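Local coordinates for nitrilotriacetate monooxygenase component B (Bacillus cereus ATCC 14579, PDB 3BPK), which probably binds FMN and acts as the flavin reductase partner of a monooxygenase, at residues S24-P29 with S186-H191; P29-T34 with F84-S89; A45-F50 with V62-K67; I88-Y93 with E180-I185; R142-G147 with C155-G160. One frame throughout, in Å; residues are numbered along the deposited sequence. Where two conformers were deposited one is given.

Interaction 1: residues S24-P29 with S186-H191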
# COMPACT_ATOMS: atom_id res chain seq x y z
N SER B 24 -11.88 -1.60 -4.85
CA SER B 24 -11.08 -1.88 -6.05
C SER B 24 -9.63 -2.22 -5.74
O SER B 24 -9.03 -3.12 -6.36
CB SER B 24 -11.12 -0.67 -7.01
OG SER B 24 -12.44 -0.37 -7.43
N ILE B 25 -9.08 -1.50 -4.77
CA ILE B 25 -7.64 -1.65 -4.46
C ILE B 25 -7.58 -2.63 -3.28
O ILE B 25 -7.60 -2.26 -2.10
CB ILE B 25 -6.95 -0.30 -4.20
CG1 ILE B 25 -7.06 0.59 -5.46
CG2 ILE B 25 -5.48 -0.52 -3.75
CD1 ILE B 25 -6.65 2.07 -5.21
N ILE B 26 -7.62 -3.91 -3.66
CA ILE B 26 -7.69 -5.01 -2.70
C ILE B 26 -6.83 -6.15 -3.21
O ILE B 26 -6.54 -6.23 -4.41
CB ILE B 26 -9.14 -5.51 -2.53
CG1 ILE B 26 -9.75 -5.90 -3.90
CG2 ILE B 26 -10.03 -4.47 -1.83
CD1 ILE B 26 -10.98 -6.85 -3.78
N PRO B 27 -6.36 -7.03 -2.29
CA PRO B 27 -6.48 -6.93 -0.83
C PRO B 27 -5.42 -5.95 -0.33
O PRO B 27 -4.41 -5.72 -1.02
CB PRO B 27 -6.12 -8.36 -0.36
CG PRO B 27 -5.12 -8.79 -1.38
CD PRO B 27 -5.58 -8.22 -2.71
N ARG B 28 -5.65 -5.34 0.83
CA ARG B 28 -4.65 -4.39 1.38
C ARG B 28 -4.02 -4.95 2.67
O ARG B 28 -4.73 -5.42 3.56
CB ARG B 28 -5.29 -3.04 1.73
CG ARG B 28 -5.83 -2.36 0.47
CD ARG B 28 -6.41 -0.98 0.78
NE ARG B 28 -7.49 -0.95 1.77
CZ ARG B 28 -8.75 -1.36 1.51
NH1 ARG B 28 -9.09 -1.81 0.31
NH2 ARG B 28 -9.69 -1.28 2.45
N PRO B 29 -2.70 -4.88 2.79
CA PRO B 29 -2.07 -5.35 4.03
C PRO B 29 -2.40 -4.37 5.14
O PRO B 29 -2.58 -3.17 4.88
CB PRO B 29 -0.57 -5.34 3.70
CG PRO B 29 -0.43 -4.30 2.63
CD PRO B 29 -1.72 -4.36 1.81
N SER B 186 -5.64 -9.31 5.53
CA SER B 186 -5.76 -8.14 4.68
C SER B 186 -7.15 -7.57 4.76
O SER B 186 -8.08 -8.25 5.19
CB SER B 186 -5.38 -8.49 3.24
OG SER B 186 -6.14 -9.60 2.77
N ARG B 187 -7.29 -6.33 4.33
CA ARG B 187 -8.56 -5.60 4.37
C ARG B 187 -9.19 -5.52 2.97
O ARG B 187 -8.51 -5.28 1.97
CB ARG B 187 -8.35 -4.21 4.93
CG ARG B 187 -9.62 -3.45 5.22
CD ARG B 187 -10.29 -3.79 6.51
NE ARG B 187 -11.50 -2.98 6.63
CZ ARG B 187 -11.57 -1.75 7.17
NH1 ARG B 187 -10.48 -1.17 7.70
NH2 ARG B 187 -12.74 -1.11 7.20
N LEU B 188 -10.51 -5.69 2.94
CA LEU B 188 -11.25 -5.48 1.70
C LEU B 188 -12.19 -4.27 1.89
O LEU B 188 -11.88 -3.36 2.66
CB LEU B 188 -12.01 -6.75 1.31
CG LEU B 188 -11.20 -8.05 1.27
CD1 LEU B 188 -12.14 -9.18 0.84
CD2 LEU B 188 -10.00 -7.98 0.30
N ALA B 189 -13.33 -4.27 1.22
CA ALA B 189 -14.26 -3.18 1.43
C ALA B 189 -15.15 -3.46 2.64
O ALA B 189 -15.30 -4.60 3.05
CB ALA B 189 -15.09 -2.95 0.16
N GLY B 190 -15.74 -2.41 3.20
CA GLY B 190 -16.71 -2.56 4.29
C GLY B 190 -15.98 -3.10 5.50
O GLY B 190 -14.82 -2.78 5.73
N HIS B 191 -16.63 -3.94 6.29
CA HIS B 191 -15.86 -4.52 7.36
C HIS B 191 -15.46 -5.95 7.00
O HIS B 191 -15.45 -6.82 7.85
CB HIS B 191 -16.54 -4.34 8.72
CG HIS B 191 -16.63 -2.89 9.13
ND1 HIS B 191 -15.53 -2.16 9.52
CD2 HIS B 191 -17.68 -2.03 9.15
CE1 HIS B 191 -15.90 -0.92 9.78
NE2 HIS B 191 -17.20 -0.81 9.56
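Arg28 and Arg187 face each other as an antiparallel hydrogen-bonded pair, their CA atoms 5.1 Å apart. Arg28 N gives to Arg187 O, and Arg187 N returns a bond of 2.8 Å to Arg28 O. This pairing joins the start of strand 28-36 to the short strand 186-187 in the antiparallel sheet of the flavin reductase-like domain. The chain reaches the sheet through an inverse gamma turn centred on Ile25 and a cis peptide bond before Pro27.

The Arg28 side chain folds back at chi3 (-58°). Its guanidinium then spans the turn and the partner segment. Arg28 NH1 lies 2.9 Å from Ile25 O, which sits in the guanidinium plane, and it also bonds Thr22 O. Arg28 NH2 bonds Leu188 O at 3.0 Å. This bond is bent, with an angle of 137° at the hydrogen, and the oxygen is tilted from the guanidinium plane. Arg187 O lies over one face of the group. Arg28 NE is taken by Ser48 OG of the adjoining strand, so every nitrogen of the group has a partner and its rotation is fixed.

The Leu188 side chain crosses that of Ile26 at about a right angle. Leu188 CD2 touches Ile26 CB at 3.9 Å and also packs on Pro27. Asn51 of the second subunit packs on Arg28. The Ser186 hydroxyl bonds Ala194 O, while Ser186 OG also lies against the proline ring, 3.4 Å from Pro27 CB.

Interaction 2: residues P29-T34 with F84-S89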
# COMPACT_ATOMS: atom_id res chain seq x y z
N PRO B 29 -2.70 -4.88 2.79
CA PRO B 29 -2.07 -5.35 4.03
C PRO B 29 -2.40 -4.37 5.14
O PRO B 29 -2.58 -3.17 4.88
CB PRO B 29 -0.57 -5.34 3.70
CG PRO B 29 -0.43 -4.30 2.63
CD PRO B 29 -1.72 -4.36 1.81
N VAL B 30 -2.41 -4.85 6.39
CA VAL B 30 -2.87 -4.00 7.50
C VAL B 30 -1.74 -3.77 8.49
O VAL B 30 -1.22 -4.74 9.10
CB VAL B 30 -4.11 -4.68 8.23
CG1 VAL B 30 -4.62 -3.84 9.40
CG2 VAL B 30 -5.27 -4.89 7.23
N ALA B 31 -1.35 -2.50 8.63
CA ALA B 31 -0.32 -2.13 9.61
C ALA B 31 -0.99 -1.93 10.96
O ALA B 31 -1.92 -1.12 11.09
CB ALA B 31 0.39 -0.83 9.19
N PHE B 32 -0.50 -2.62 12.00
CA PHE B 32 -0.99 -2.34 13.35
C PHE B 32 0.08 -1.46 13.97
O PHE B 32 1.23 -1.91 14.14
CB PHE B 32 -1.19 -3.61 14.16
CG PHE B 32 -1.65 -3.33 15.53
CD1 PHE B 32 -2.88 -2.70 15.74
CD2 PHE B 32 -0.86 -3.71 16.64
CE1 PHE B 32 -3.31 -2.42 17.03
CE2 PHE B 32 -1.29 -3.43 17.92
CZ PHE B 32 -2.52 -2.80 18.13
N VAL B 33 -0.27 -0.20 14.23
CA VAL B 33 0.76 0.81 14.56
C VAL B 33 0.61 1.30 15.99
O VAL B 33 -0.48 1.74 16.39
CB VAL B 33 0.61 2.05 13.64
CG1 VAL B 33 1.68 3.12 13.98
CG2 VAL B 33 0.78 1.65 12.16
N THR B 34 1.72 1.22 16.76
CA THR B 34 1.73 1.77 18.13
C THR B 34 2.55 3.05 18.15
O THR B 34 3.52 3.23 17.38
CB THR B 34 2.28 0.79 19.20
OG1 THR B 34 3.58 0.32 18.82
CG2 THR B 34 1.33 -0.38 19.34
N PHE B 84 7.68 5.26 15.91
CA PHE B 84 6.46 4.45 16.02
C PHE B 84 6.81 3.03 15.67
O PHE B 84 7.87 2.78 15.08
CB PHE B 84 5.31 5.01 15.12
CG PHE B 84 5.67 5.16 13.65
CD1 PHE B 84 5.29 4.18 12.71
CD2 PHE B 84 6.37 6.30 13.18
CE1 PHE B 84 5.59 4.33 11.34
CE2 PHE B 84 6.66 6.45 11.81
CZ PHE B 84 6.28 5.48 10.91
N VAL B 85 5.96 2.08 16.06
CA VAL B 85 6.23 0.68 15.69
C VAL B 85 5.15 0.19 14.73
O VAL B 85 3.94 0.38 15.00
CB VAL B 85 6.28 -0.25 16.94
CG1 VAL B 85 6.60 -1.72 16.56
CG2 VAL B 85 7.35 0.24 17.96
N VAL B 86 5.57 -0.50 13.66
CA VAL B 86 4.63 -1.07 12.69
C VAL B 86 4.66 -2.58 12.85
O VAL B 86 5.73 -3.20 12.71
CB VAL B 86 5.01 -0.68 11.25
CG1 VAL B 86 4.05 -1.41 10.27
CG2 VAL B 86 4.92 0.84 11.08
N HIS B 87 3.50 -3.17 13.13
CA HIS B 87 3.40 -4.61 13.30
C HIS B 87 2.65 -5.19 12.11
O HIS B 87 1.67 -4.59 11.62
CB HIS B 87 2.59 -4.97 14.56
CG HIS B 87 3.12 -4.35 15.81
ND1 HIS B 87 2.87 -3.02 16.13
CD2 HIS B 87 3.83 -4.86 16.85
CE1 HIS B 87 3.43 -2.74 17.30
NE2 HIS B 87 4.04 -3.84 17.75
N ILE B 88 3.10 -6.36 11.66
CA ILE B 88 2.32 -7.12 10.66
C ILE B 88 1.11 -7.74 11.37
O ILE B 88 1.22 -8.32 12.47
CB ILE B 88 3.18 -8.24 10.05
CG1 ILE B 88 4.41 -7.63 9.34
CG2 ILE B 88 2.36 -9.12 9.09
CD1 ILE B 88 4.07 -6.55 8.31
N SER B 89 -0.05 -7.58 10.76
CA SER B 89 -1.31 -8.15 11.29
C SER B 89 -1.50 -9.55 10.77
O SER B 89 -1.37 -9.82 9.57
CB SER B 89 -2.52 -7.28 10.87
OG SER B 89 -2.37 -5.95 11.32
O HOH W 1 0.40 -6.60 8.03
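The His87 imidazole lies obliquely against the Phe32 ring, with planes 51° apart and His87 ND1 3.8 Å from Phe32 CD2. His87 ND1 also gives its hydrogen to Phe32 O at 2.8 Å. That oxygen lies in the imidazole plane, at the ring edge. His87 N bonds the same oxygen. The two donors reach Phe32 O from opposite faces of the carbonyl plane, so one residue grips it twice. His87 CG stands beside its own backbone N (chi1 -55°), which brings ND1 close to the main-chain bond. At the far side of the imidazole, His87 NE2 accepts from Val129 N, and both ring nitrogens are thus engaged.

Strands 28-36 and 83-88 are antiparallel neighbours in the sheet of the flavin reductase-like domain. Phe32 with His87 and Thr34 with Val85 are hydrogen-bonded pairs. Their side chains share one face, where helix 94-100 covers Phe32. Ala31, Val33, Val86 and Ile88 are on the other face. There Ala31 CB meets Val86 CG1 at 3.9 Å. Val33 CG1 meets Phe84 CD1 at 4.0 Å.

Thr34 OG1 bonds Pro127 O and lies at the imidazole edge, 3.4 Å from His87 CE1. Beyond the paired residues, Ser89 OG gives a 2.8 Å bond to Val30 O from above the carbonyl plane. A water also donates to Val30 O and accepts from Ser89 N at 2.9 Å, bridging the two segments just beyond the paired strands.

Interaction 3: residues A45-F50 with V62-K67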
# COMPACT_ATOMS: atom_id res chain seq x y z
N ALA B 45 -3.52 1.31 16.67
CA ALA B 45 -4.64 1.26 15.71
C ALA B 45 -4.20 0.62 14.42
O ALA B 45 -3.02 0.65 14.09
CB ALA B 45 -5.17 2.64 15.45
N PRO B 46 -5.14 -0.02 13.70
CA PRO B 46 -4.85 -0.62 12.42
C PRO B 46 -5.08 0.37 11.27
O PRO B 46 -6.04 1.16 11.30
CB PRO B 46 -5.90 -1.76 12.32
CG PRO B 46 -7.07 -1.22 13.10
CD PRO B 46 -6.52 -0.32 14.16
N TYR B 47 -4.22 0.25 10.25
CA TYR B 47 -4.28 1.09 9.04
C TYR B 47 -4.03 0.23 7.82
O TYR B 47 -2.94 -0.36 7.70
CB TYR B 47 -3.18 2.18 9.09
CG TYR B 47 -3.40 3.10 10.26
CD1 TYR B 47 -4.35 4.14 10.18
CD2 TYR B 47 -2.77 2.89 11.50
CE1 TYR B 47 -4.61 4.98 11.26
CE2 TYR B 47 -3.04 3.73 12.60
CZ TYR B 47 -3.95 4.76 12.47
OH TYR B 47 -4.24 5.56 13.57
N SER B 48 -5.01 0.14 6.89
CA SER B 48 -4.80 -0.67 5.71
C SER B 48 -4.18 0.10 4.54
O SER B 48 -3.89 -0.51 3.49
CB SER B 48 -6.10 -1.35 5.27
OG SER B 48 -6.96 -0.41 4.62
N TYR B 49 -3.98 1.42 4.70
CA TYR B 49 -3.34 2.20 3.61
C TYR B 49 -1.84 2.15 3.87
O TYR B 49 -1.21 3.14 4.25
CB TYR B 49 -3.85 3.64 3.50
CG TYR B 49 -5.32 3.82 3.23
CD1 TYR B 49 -6.21 2.74 3.08
CD2 TYR B 49 -5.83 5.11 3.17
CE1 TYR B 49 -7.57 2.97 2.88
CE2 TYR B 49 -7.18 5.34 2.95
CZ TYR B 49 -8.03 4.28 2.79
OH TYR B 49 -9.39 4.49 2.57
N PHE B 50 -1.29 0.96 3.65
CA PHE B 50 0.05 0.58 4.13
C PHE B 50 0.81 -0.11 2.98
O PHE B 50 0.27 -0.99 2.29
CB PHE B 50 -0.19 -0.48 5.22
CG PHE B 50 1.04 -1.20 5.74
CD1 PHE B 50 2.24 -0.53 6.02
CD2 PHE B 50 0.92 -2.56 6.05
CE1 PHE B 50 3.32 -1.24 6.58
CE2 PHE B 50 1.99 -3.25 6.61
CZ PHE B 50 3.17 -2.60 6.89
N VAL B 62 2.43 4.68 5.71
CA VAL B 62 1.10 4.43 6.27
C VAL B 62 0.35 5.75 6.13
O VAL B 62 0.82 6.79 6.60
CB VAL B 62 1.17 4.08 7.77
CG1 VAL B 62 -0.23 3.85 8.34
CG2 VAL B 62 2.01 2.84 8.00
N SER B 63 -0.79 5.73 5.44
CA SER B 63 -1.58 6.96 5.30
C SER B 63 -2.63 7.01 6.40
O SER B 63 -3.49 6.11 6.49
CB SER B 63 -2.20 7.05 3.91
OG SER B 63 -2.85 8.29 3.78
N VAL B 64 -2.53 8.02 7.26
CA VAL B 64 -3.42 8.14 8.44
C VAL B 64 -4.39 9.31 8.18
O VAL B 64 -3.95 10.44 7.95
CB VAL B 64 -2.59 8.41 9.72
CG1 VAL B 64 -3.53 8.56 10.96
CG2 VAL B 64 -1.61 7.25 9.95
N GLN B 65 -5.68 9.02 8.19
CA GLN B 65 -6.66 10.08 7.83
C GLN B 65 -6.75 11.10 8.95
O GLN B 65 -6.57 10.76 10.13
CB GLN B 65 -8.04 9.46 7.55
CG GLN B 65 -8.02 8.42 6.41
CD GLN B 65 -7.32 8.94 5.13
OE1 GLN B 65 -7.74 9.96 4.53
NE2 GLN B 65 -6.27 8.23 4.69
N ARG B 66 -7.07 12.34 8.59
CA ARG B 66 -7.33 13.40 9.58
C ARG B 66 -8.81 13.39 9.91
O ARG B 66 -9.60 12.72 9.24
CB ARG B 66 -6.90 14.76 9.04
CG ARG B 66 -5.40 14.90 8.87
CD ARG B 66 -5.01 16.33 8.99
NE ARG B 66 -3.60 16.53 8.77
CZ ARG B 66 -2.97 17.71 8.83
NH1 ARG B 66 -3.65 18.83 9.13
NH2 ARG B 66 -1.67 17.77 8.58
N LYS B 67 -9.17 14.09 10.99
CA LYS B 67 -10.58 14.30 11.32
C LYS B 67 -10.84 15.80 11.22
O LYS B 67 -10.29 16.60 11.96
CB LYS B 67 -10.95 13.74 12.69
CG LYS B 67 -11.03 12.21 12.72
CD LYS B 67 -12.06 11.71 13.73
CE LYS B 67 -11.98 10.20 13.94
NZ LYS B 67 -12.61 9.38 12.85
O HOH W 2 -5.06 3.38 6.60
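The beta hairpin of strands 42-54 and 59-65 opens out here, in the sheet of the flavin reductase-like domain. Phe50 and Val62 form a non-hydrogen-bonded pair. Beyond it, Ser63 N bonds Tyr49 O at 2.9 Å, in the carbonyl plane. An inverse gamma turn centred on Tyr49 then carries the first strand away. A water joins the two backbones, accepting from Tyr49 N and donating to Ser63 O.

The Tyr47 ring reaches across to the second strand. Val62 CG1 touches Tyr47 CB at 3.5 Å. Val64 CG2 sits over one face of the Tyr47 ring, 4.2 Å from the centroid, in a CH-pi contact. Val64 CG1 meets Tyr47 CE1 near the phenol end, whose hydroxyl bonds Thr74 OG1. Phe50 CD1 packs on Val62 CG2 at 3.9 Å.

Tyr49 lies apart from these groups. Its CB touches Ser63 CB, and its ring crosses the Gln65 side chain at about a right angle. Gln65 bends at chi2 (-50°), which brings Gln65 NE2 to 3.5 Å from Tyr49 CE2. NE2 also bonds Val53 O of the second subunit, as does Ser63 OG. The polar groups beside Tyr49 are therefore used at the dimer interface, while Tyr47 and the valines make an apolar contact within the subunit.

Interaction 4: residues I88-Y93 with E180-I185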
# COMPACT_ATOMS: atom_id res chain seq x y z
N ILE B 88 3.10 -6.36 11.66
CA ILE B 88 2.32 -7.12 10.66
C ILE B 88 1.11 -7.74 11.37
O ILE B 88 1.22 -8.32 12.47
CB ILE B 88 3.18 -8.24 10.05
CG1 ILE B 88 4.41 -7.63 9.34
CG2 ILE B 88 2.36 -9.12 9.09
CD1 ILE B 88 4.07 -6.55 8.31
N SER B 89 -0.05 -7.58 10.76
CA SER B 89 -1.31 -8.15 11.29
C SER B 89 -1.50 -9.55 10.77
O SER B 89 -1.37 -9.82 9.57
CB SER B 89 -2.52 -7.28 10.87
OG SER B 89 -2.37 -5.95 11.32
N ASP B 90 -1.86 -10.44 11.68
CA ASP B 90 -2.02 -11.84 11.31
C ASP B 90 -3.18 -12.52 12.04
O ASP B 90 -3.77 -11.94 12.98
CB ASP B 90 -0.68 -12.61 11.43
CG ASP B 90 -0.26 -12.86 12.86
OD1 ASP B 90 -1.12 -13.23 13.70
OD2 ASP B 90 0.95 -12.71 13.14
N GLU B 91 -3.54 -13.73 11.59
CA GLU B 91 -4.71 -14.42 12.14
C GLU B 91 -4.60 -14.66 13.66
O GLU B 91 -5.65 -14.72 14.34
CB GLU B 91 -4.93 -15.74 11.42
CG GLU B 91 -5.33 -15.58 9.95
CD GLU B 91 -5.65 -16.91 9.26
OE1 GLU B 91 -6.14 -17.86 9.95
OE2 GLU B 91 -5.40 -17.02 8.04
N SER B 92 -3.38 -14.72 14.19
CA SER B 92 -3.21 -15.08 15.63
C SER B 92 -3.66 -13.97 16.57
O SER B 92 -3.89 -14.22 17.74
CB SER B 92 -1.77 -15.48 15.95
OG SER B 92 -0.87 -14.38 15.93
N TYR B 93 -3.75 -12.73 16.09
CA TYR B 93 -4.16 -11.64 16.99
C TYR B 93 -5.08 -10.61 16.33
O TYR B 93 -5.32 -9.56 16.89
CB TYR B 93 -2.96 -11.00 17.73
CG TYR B 93 -2.07 -10.06 16.95
CD1 TYR B 93 -1.95 -8.71 17.33
CD2 TYR B 93 -1.32 -10.51 15.85
CE1 TYR B 93 -1.14 -7.83 16.65
CE2 TYR B 93 -0.49 -9.60 15.13
CZ TYR B 93 -0.42 -8.28 15.56
OH TYR B 93 0.36 -7.36 14.89
N GLU B 180 2.80 -18.86 4.63
CA GLU B 180 1.72 -19.67 5.20
C GLU B 180 1.86 -19.84 6.71
O GLU B 180 0.85 -20.05 7.40
CB GLU B 180 1.58 -21.04 4.52
CG GLU B 180 0.39 -21.12 3.55
CD GLU B 180 -0.97 -20.76 4.19
OE1 GLU B 180 -1.70 -19.95 3.58
OE2 GLU B 180 -1.28 -21.25 5.31
N GLY B 181 3.06 -19.74 7.26
CA GLY B 181 3.22 -19.75 8.71
C GLY B 181 2.81 -18.42 9.34
O GLY B 181 2.27 -18.39 10.44
N LEU B 182 3.03 -17.33 8.61
CA LEU B 182 2.65 -15.99 9.07
C LEU B 182 1.13 -15.81 9.16
O LEU B 182 0.63 -15.23 10.13
CB LEU B 182 3.24 -14.95 8.14
CG LEU B 182 2.91 -13.47 8.46
CD1 LEU B 182 3.38 -13.01 9.89
CD2 LEU B 182 3.49 -12.55 7.36
N LYS B 183 0.40 -16.28 8.14
CA LYS B 183 -1.06 -16.11 8.08
C LYS B 183 -1.45 -14.62 8.18
O LYS B 183 -2.24 -14.19 9.03
CB LYS B 183 -1.79 -16.95 9.13
CG LYS B 183 -1.55 -18.43 8.92
CD LYS B 183 -2.35 -19.27 9.87
CE LYS B 183 -2.58 -20.67 9.29
NZ LYS B 183 -1.33 -21.35 8.79
N PRO B 184 -0.90 -13.83 7.27
CA PRO B 184 -1.20 -12.39 7.32
C PRO B 184 -2.68 -12.16 7.03
O PRO B 184 -3.31 -12.95 6.31
CB PRO B 184 -0.33 -11.83 6.20
CG PRO B 184 -0.26 -12.99 5.17
CD PRO B 184 -0.08 -14.20 6.10
N ILE B 185 -3.24 -11.09 7.60
CA ILE B 185 -4.61 -10.71 7.23
C ILE B 185 -4.62 -9.43 6.39
O ILE B 185 -3.71 -8.58 6.49
CB ILE B 185 -5.55 -10.60 8.46
CG1 ILE B 185 -5.10 -9.52 9.41
CG2 ILE B 185 -5.73 -11.96 9.19
CD1 ILE B 185 -5.82 -8.23 9.17
O HOH W 3 2.02 -15.38 12.60
O HOH W 4 -3.86 -15.61 6.32
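The Asp90 carboxylate is linked to Leu182 O by a water, weakly at Asp90 OD2. At the carboxylate edge, OD1 takes Ser92 OG on its syn lone pair and Ser92 N on the anti side, closing an Asx turn. Asn133 ND2 bonds OD2. Asp90 CB lies 3.2 Å from Leu182 O. The Tyr93 ring has Ile88 O and Asp90 CG at its edge, in plane, and Tyr93 OH bonds Ile88 O at 2.7 Å.

Two backbone bonds join the segments about the Asp90 and Pro184 pair. Glu91 N meets Lys183 O at 2.9 Å, and Ile185 N meets Ser89 O at 3.0 Å. Lys183, with positive phi (56°), is the first residue to leave the helix.

Ile185 CG2 packs on Glu91 CG at 3.7 Å. The Glu91 side chain crosses the aliphatic part of Lys183 at a slant, with Glu91 OE2 3.8 Å from Lys183 CB. A water links OE2 to Pro184 O.

Ile88 CG2 touches Leu182 CD2, and Ile134 of strand 134-146 packs on both residues. The contact thus joins the end of helix 179-182 to the loop between strand 83-88 and helix 94-100, with Val94 of that helix against Ile185.

Interaction 5: residues R142-G147 with C155-G160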
# COMPACT_ATOMS: atom_id res chain seq x y z
N ARG B 142 9.44 11.33 7.16
CA ARG B 142 8.65 12.54 6.87
C ARG B 142 7.17 12.23 7.03
O ARG B 142 6.75 11.08 6.94
CB ARG B 142 8.98 13.16 5.50
CG ARG B 142 8.53 12.34 4.33
CD ARG B 142 8.80 13.10 3.01
NE ARG B 142 10.22 13.20 2.64
CZ ARG B 142 10.68 14.03 1.70
NH1 ARG B 142 9.83 14.87 1.11
NH2 ARG B 142 11.98 14.06 1.39
N ALA B 143 6.39 13.27 7.33
CA ALA B 143 4.94 13.16 7.34
C ALA B 143 4.48 14.12 6.24
O ALA B 143 4.91 15.27 6.23
CB ALA B 143 4.36 13.54 8.71
N ILE B 144 3.67 13.63 5.31
CA ILE B 144 3.27 14.41 4.14
C ILE B 144 1.75 14.68 4.20
O ILE B 144 0.95 13.77 4.00
CB ILE B 144 3.62 13.66 2.80
CG1 ILE B 144 5.07 13.12 2.83
CG2 ILE B 144 3.40 14.64 1.62
CD1 ILE B 144 5.34 12.05 1.76
N PRO B 145 1.33 15.93 4.49
CA PRO B 145 -0.11 16.19 4.52
C PRO B 145 -0.59 16.14 3.07
O PRO B 145 0.07 16.70 2.17
CB PRO B 145 -0.21 17.64 5.08
CG PRO B 145 1.11 17.88 5.73
CD PRO B 145 2.12 17.10 4.93
N LEU B 146 -1.72 15.48 2.84
CA LEU B 146 -2.25 15.31 1.45
C LEU B 146 -3.76 15.39 1.39
O LEU B 146 -4.45 15.14 2.38
CB LEU B 146 -1.78 13.98 0.83
CG LEU B 146 -0.28 13.81 0.51
CD1 LEU B 146 0.02 12.36 0.14
CD2 LEU B 146 0.16 14.75 -0.63
N GLY B 147 -4.27 15.75 0.21
CA GLY B 147 -5.71 15.73 -0.03
C GLY B 147 -6.46 16.84 0.71
O GLY B 147 -5.83 17.77 1.26
N CYS B 155 -5.39 13.81 5.03
CA CYS B 155 -4.57 12.74 5.64
C CYS B 155 -3.14 13.16 5.80
O CYS B 155 -2.74 14.21 5.30
CB CYS B 155 -4.62 11.47 4.77
SG CYS B 155 -3.70 11.64 3.21
N ASP B 156 -2.35 12.34 6.50
CA ASP B 156 -0.90 12.51 6.55
C ASP B 156 -0.32 11.18 6.16
O ASP B 156 -0.64 10.15 6.78
CB ASP B 156 -0.44 12.87 7.97
CG ASP B 156 -0.98 14.23 8.38
OD1 ASP B 156 -0.36 15.23 7.97
OD2 ASP B 156 -2.08 14.25 9.00
N LEU B 157 0.51 11.23 5.13
CA LEU B 157 1.19 10.01 4.69
C LEU B 157 2.50 9.95 5.46
O LEU B 157 3.38 10.80 5.28
CB LEU B 157 1.43 10.09 3.18
CG LEU B 157 2.03 8.85 2.54
CD1 LEU B 157 1.19 7.63 2.74
CD2 LEU B 157 2.22 9.10 1.03
N LEU B 158 2.62 8.95 6.34
CA LEU B 158 3.80 8.81 7.21
C LEU B 158 4.79 7.92 6.49
O LEU B 158 4.45 6.80 6.13
CB LEU B 158 3.43 8.17 8.54
CG LEU B 158 2.31 8.93 9.31
CD1 LEU B 158 2.07 8.18 10.64
CD2 LEU B 158 2.61 10.45 9.54
N ILE B 159 6.01 8.43 6.31
CA ILE B 159 7.09 7.62 5.74
C ILE B 159 8.00 7.21 6.89
O ILE B 159 8.58 8.07 7.57
CB ILE B 159 7.92 8.42 4.69
CG1 ILE B 159 7.00 9.01 3.58
CG2 ILE B 159 9.00 7.53 4.08
CD1 ILE B 159 6.11 7.96 2.87
N GLY B 160 8.09 5.90 7.16
CA GLY B 160 8.86 5.42 8.30
C GLY B 160 10.08 4.70 7.79
O GLY B 160 10.02 3.98 6.77
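Ile159 N bonds Arg142 O at 2.8 Å, nearly straight at the hydrogen (172°). Ile144 and Leu157 exchange two bonds in the next hydrogen-bonded pair, and Leu146 and Cys155 do so in the last. These pairs form the beta hairpin of strands 134-146 and 155-168, part of the antiparallel sheet of the flavin reductase-like domain.

The side chains of these pairs share one face. The aliphatic part of Arg142 lies alongside Ile159 and points the same way, with Arg142 CG 3.7 Å from Ile159 CG1. Ile159 CG1 also meets Ile144 CD1 at 3.9 Å. Leu146 CD1 touches Leu157 CD2 at 4.0 Å, and Leu146 CB rests on Cys155 SG. Cys155 SG stands between its own backbone N and carbonyl carbon (chi1 71°), close to Leu146. Ile144 of the second subunit packs on Ile144 here, and Val53 of that subunit on Leu146 and Cys155.

On the other face Ala143 CB meets Leu158 CD2 at 3.6 Å, with helix 73-81 beside them. Asp156 OD1 leans over Pro145, 3.8 Å from Pro145 CG, while OD2 forms a salt bridge with Arg66 NE. The chemistry is divided: one face is largely apolar and packs in the dimer, and the other carries a carboxylate whose charge is probably balanced by Arg66.

In the fold
Interactions 1, 2, 3 and 5 lie in one antiparallel sheet, and interaction 4 follows the end of strand 83-88. Interactions 1 and 2 share Pro29, while 2 and 4 share Ile88 and Ser89. Interaction 3 is bonded to 2 through Ala31 O and Tyr47 N, 2.8 Å apart, with centres about 10 Å apart. It is tied to interaction 5 by Val62 O and Leu158 N, also 2.8 Å apart, and by the Arg66 salt bridge to Asp156. Interactions 4 and 5 lie on opposite sides of the chain's centre, with centres about 26 Å apart. All five touch the second subunit. The domain probably binds FMN, but no flavin contact is assigned to these residues.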